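Local structure of FAD synthase (Thermoplasma volcanium GSS1, 3GLV) at residues Tyr21-Ser25 and Ile89-Tyr93. The protein probably catalyses the transfer of the AMP portion of ATP to FMN, making the coenzyme FAD and diphosphate, with the help of a divalent metal cation. Sequence-based numbering, arbitrary orientation.
Sequences YLKES and ITLGY
Tyr21 reaches from its helix to the end of the strand and gives its hydroxyl to the backbone of Thr90, OH to O being 2.8 Å. The donor stands above the carbonyl plane, about 55° out of it. Tyr21 CG is anti to the backbone N (chi1 173°), which carries the ring off the helix and past the Thr90 side chain, the two running in opposite directions. Thr90 CG2 meets the ring obliquely on the CE1 and CZ side, though the place of this methyl is uncertain. Beyond Thr90 the ring reaches the backbone where the strand ends, CE1 lying 3.9 Å from Leu91 C, with Gly92 N just beyond. Tyr21 OH also pairs with Thr8 N, so a single hydroxyl joins two neighbouring strands. Tyr21 and Gly92 border Phe11 and Asp94, residues inferred to bind ATP, in the loops that follow strands 4-9 and 88-91. One turn later, Ser25 directs its CB at Thr90, and that CB packs 3.7 Å from Thr90 OG1. Its hydroxyl is modelled as bonding back to Tyr21 O and weakly accepting from Thr90 OG1, but the model brings OG and Thr90 CG2 too close, so both bonds are doubtful. In this parallel sheet of the nucleotidyltransferase α/β fold, helix 16-26 packs on one side of strand 88-91, their short segments running roughly opposite ways, at 142°, with axes 9.5 Å apart. Tyr21 touches Ala7 and Ser25 touches Val5 of strand 4-9, the sheet neighbour of strand 88-91, while Ile89 and Leu91 turn away from helix 16-26 to meet helix 96-109.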
ATOM      1  N   TYR A  21      -8.684   1.622  -8.442  1.00 18.92           N
ATOM      2  CA  TYR A  21      -9.648   0.534  -8.499  1.00 17.71           C
ATOM      3  C   TYR A  21     -10.195   0.184  -7.133  1.00 18.80           C
ATOM      4  O   TYR A  21     -11.366   0.148  -6.959  1.00 17.00           O
ATOM      5  CB  TYR A  21      -9.044  -0.696  -9.183  1.00 18.33           C
ATOM      6  CG  TYR A  21      -9.876  -1.974  -9.177  1.00 18.01           C
ATOM      7  CD1 TYR A  21     -11.095  -2.038  -9.771  1.00 16.47           C
ATOM      8  CD2 TYR A  21      -9.393  -3.109  -8.606  1.00 20.27           C
ATOM      9  CE1 TYR A  21     -11.800  -3.183  -9.779  1.00 17.31           C
ATOM     10  CE2 TYR A  21     -10.090  -4.250  -8.604  1.00 21.24           C
ATOM     11  CZ  TYR A  21     -11.289  -4.291  -9.186  1.00 17.25           C
ATOM     12  OH  TYR A  21     -11.952  -5.453  -9.162  1.00 17.98           O
ATOM     13  N   LEU A  22      -9.312  -0.039  -6.177  1.00 17.85           N
ATOM     14  CA  LEU A  22      -9.696  -0.384  -4.840  1.00 17.58           C
ATOM     15  C   LEU A  22     -10.467   0.750  -4.131  1.00 17.16           C
ATOM     16  O   LEU A  22     -11.506   0.527  -3.615  1.00 17.35           O
ATOM     17  CB  LEU A  22      -8.485  -0.832  -4.040  1.00 16.64           C
ATOM     18  CG  LEU A  22      -7.767  -2.075  -4.546  1.00 20.31           C
ATOM     19  CD1 LEU A  22      -6.642  -2.521  -3.640  1.00 22.50           C
ATOM     20  CD2 LEU A  22      -8.755  -3.179  -4.737  1.00 31.00           C
ATOM     21  N   LYS A  23      -9.952   1.962  -4.160  1.00 18.09           N
ATOM     22  CA  LYS A  23     -10.578   3.094  -3.515  1.00 18.97           C
ATOM     23  C   LYS A  23     -11.955   3.374  -4.042  1.00 19.23           C
ATOM     24  O   LYS A  23     -12.891   3.668  -3.248  1.00 18.94           O
ATOM     25  CB  LYS A  23      -9.703   4.326  -3.591  1.00 19.62           C
ATOM     26  CG  LYS A  23     -10.278   5.525  -2.938  1.00 22.39           C
ATOM     27  CD  LYS A  23      -9.278   6.749  -2.902  1.00 26.61           C
ATOM     28  CE  LYS A  23      -8.065   6.498  -1.977  1.00 27.20           C
ATOM     29  NZ  LYS A  23      -7.354   7.803  -1.842  1.00 25.32           N
ATOM     30  N   GLU A  24     -12.119   3.299  -5.364  1.00 19.11           N
ATOM     31  CA  GLU A  24     -13.436   3.585  -5.939  1.00 18.80           C
ATOM     32  C   GLU A  24     -14.382   2.414  -5.614  1.00 19.30           C
ATOM     33  O   GLU A  24     -15.542   2.635  -5.383  1.00 17.67           O
ATOM     34  CB  GLU A  24     -13.363   3.835  -7.433  1.00 19.13           C
ATOM     35  CG  GLU A  24     -12.601   5.094  -7.823  1.00 20.59           C
ATOM     36  CD  GLU A  24     -13.172   6.348  -7.188  1.00 20.50           C
ATOM     37  OE1 GLU A  24     -14.279   6.753  -7.558  1.00 22.02           O
ATOM     38  OE2 GLU A  24     -12.509   6.925  -6.320  1.00 21.82           O
ATOM     39  N   SER A  25     -13.853   1.176  -5.530  1.00 18.68           N
ATOM     40  CA  SER A  25     -14.689   0.064  -5.185  1.00 18.86           C
ATOM     41  C   SER A  25     -15.215   0.263  -3.771  1.00 20.12           C
ATOM     42  O   SER A  25     -16.383   0.031  -3.530  1.00 19.82           O
ATOM     43  CB  SER A  25     -13.978  -1.276  -5.336  1.00 19.00           C
ATOM     44  OG  SER A  25     -13.568  -1.493  -6.690  1.00 19.31           O
ATOM     45  N   ILE A  89     -19.879  -6.719  -7.336  1.00 17.80           N
ATOM     46  CA  ILE A  89     -18.622  -7.119  -7.912  1.00 17.72           C
ATOM     47  C   ILE A  89     -18.151  -5.999  -8.816  1.00 18.10           C
ATOM     48  O   ILE A  89     -18.897  -5.435  -9.683  1.00 18.72           O
ATOM     49  CB  ILE A  89     -18.662  -8.453  -8.662  1.00 17.97           C
ATOM     50  CG1 ILE A  89     -19.052  -9.544  -7.737  1.00 16.99           C
ATOM     51  CG2 ILE A  89     -17.219  -8.766  -9.246  1.00 18.36           C
ATOM     52  CD1 ILE A  89     -19.316 -10.976  -8.418  1.00 18.31           C
ATOM     53  N   THR A  90     -16.912  -5.642  -8.574  1.00 16.96           N
ATOM     54  CA  THR A  90     -16.267  -4.528  -9.251  1.00 19.18           C
ATOM     55  C   THR A  90     -15.304  -4.997 -10.369  1.00 19.25           C
ATOM     56  O   THR A  90     -14.486  -5.881 -10.144  1.00 18.24           O
ATOM     57  CB  THR A  90     -15.634  -3.765  -8.088  1.00 19.54           C
ATOM     58  OG1 THR A  90     -16.545  -2.710  -7.637  1.00 22.73           O
ATOM     59  CG2 THR A  90     -14.524  -3.393  -8.328  1.00 16.22           C
ATOM     60  N   LEU A  91     -15.478  -4.447 -11.575  1.00 19.03           N
ATOM     61  CA  LEU A  91     -14.522  -4.643 -12.699  1.00 20.93           C
ATOM     62  C   LEU A  91     -13.835  -3.309 -13.149  1.00 21.27           C
ATOM     63  O   LEU A  91     -14.368  -2.236 -12.940  1.00 19.50           O
ATOM     64  CB  LEU A  91     -15.204  -5.277 -13.905  1.00 21.00           C
ATOM     65  CG  LEU A  91     -15.884  -6.650 -13.771  1.00 22.44           C
ATOM     66  CD1 LEU A  91     -16.645  -6.955 -14.994  1.00 25.62           C
ATOM     67  CD2 LEU A  91     -14.887  -7.761 -13.436  1.00 25.90           C
ATOM     68  N   GLY A  92     -12.672  -3.410 -13.763  1.00 22.87           N
ATOM     69  CA  GLY A  92     -11.979  -2.272 -14.400  1.00 25.16           C
ATOM     70  C   GLY A  92     -12.803  -1.677 -15.540  1.00 26.99           C
ATOM     71  O   GLY A  92     -13.642  -2.366 -16.119  1.00 28.54           O
ATOM     72  N   TYR A  93     -12.566  -0.416 -15.877  1.00 29.34           N
ATOM     73  CA  TYR A  93     -13.318   0.323 -16.944  1.00 30.98           C
ATOM     74  C   TYR A  93     -13.343  -0.379 -18.350  1.00 32.46           C
ATOM     75  O   TYR A  93     -14.345  -0.321 -19.149  1.00 32.01           O
ATOM     76  CB  TYR A  93     -12.694   1.736 -17.127  1.00 31.83           C
ATOM     77  CG  TYR A  93     -13.368   2.514 -18.230  1.00 34.72           C
ATOM     78  CD1 TYR A  93     -14.672   3.005 -18.052  1.00 38.85           C
ATOM     79  CD2 TYR A  93     -12.743   2.726 -19.454  1.00 38.46           C
ATOM     80  CE1 TYR A  93     -15.339   3.715 -19.060  1.00 42.51           C
ATOM     81  CE2 TYR A  93     -13.402   3.438 -20.486  1.00 41.47           C
ATOM     82  CZ  TYR A  93     -14.704   3.927 -20.279  1.00 44.03           C
ATOM     83  OH  TYR A  93     -15.384   4.628 -21.265  1.00 48.49           O
TER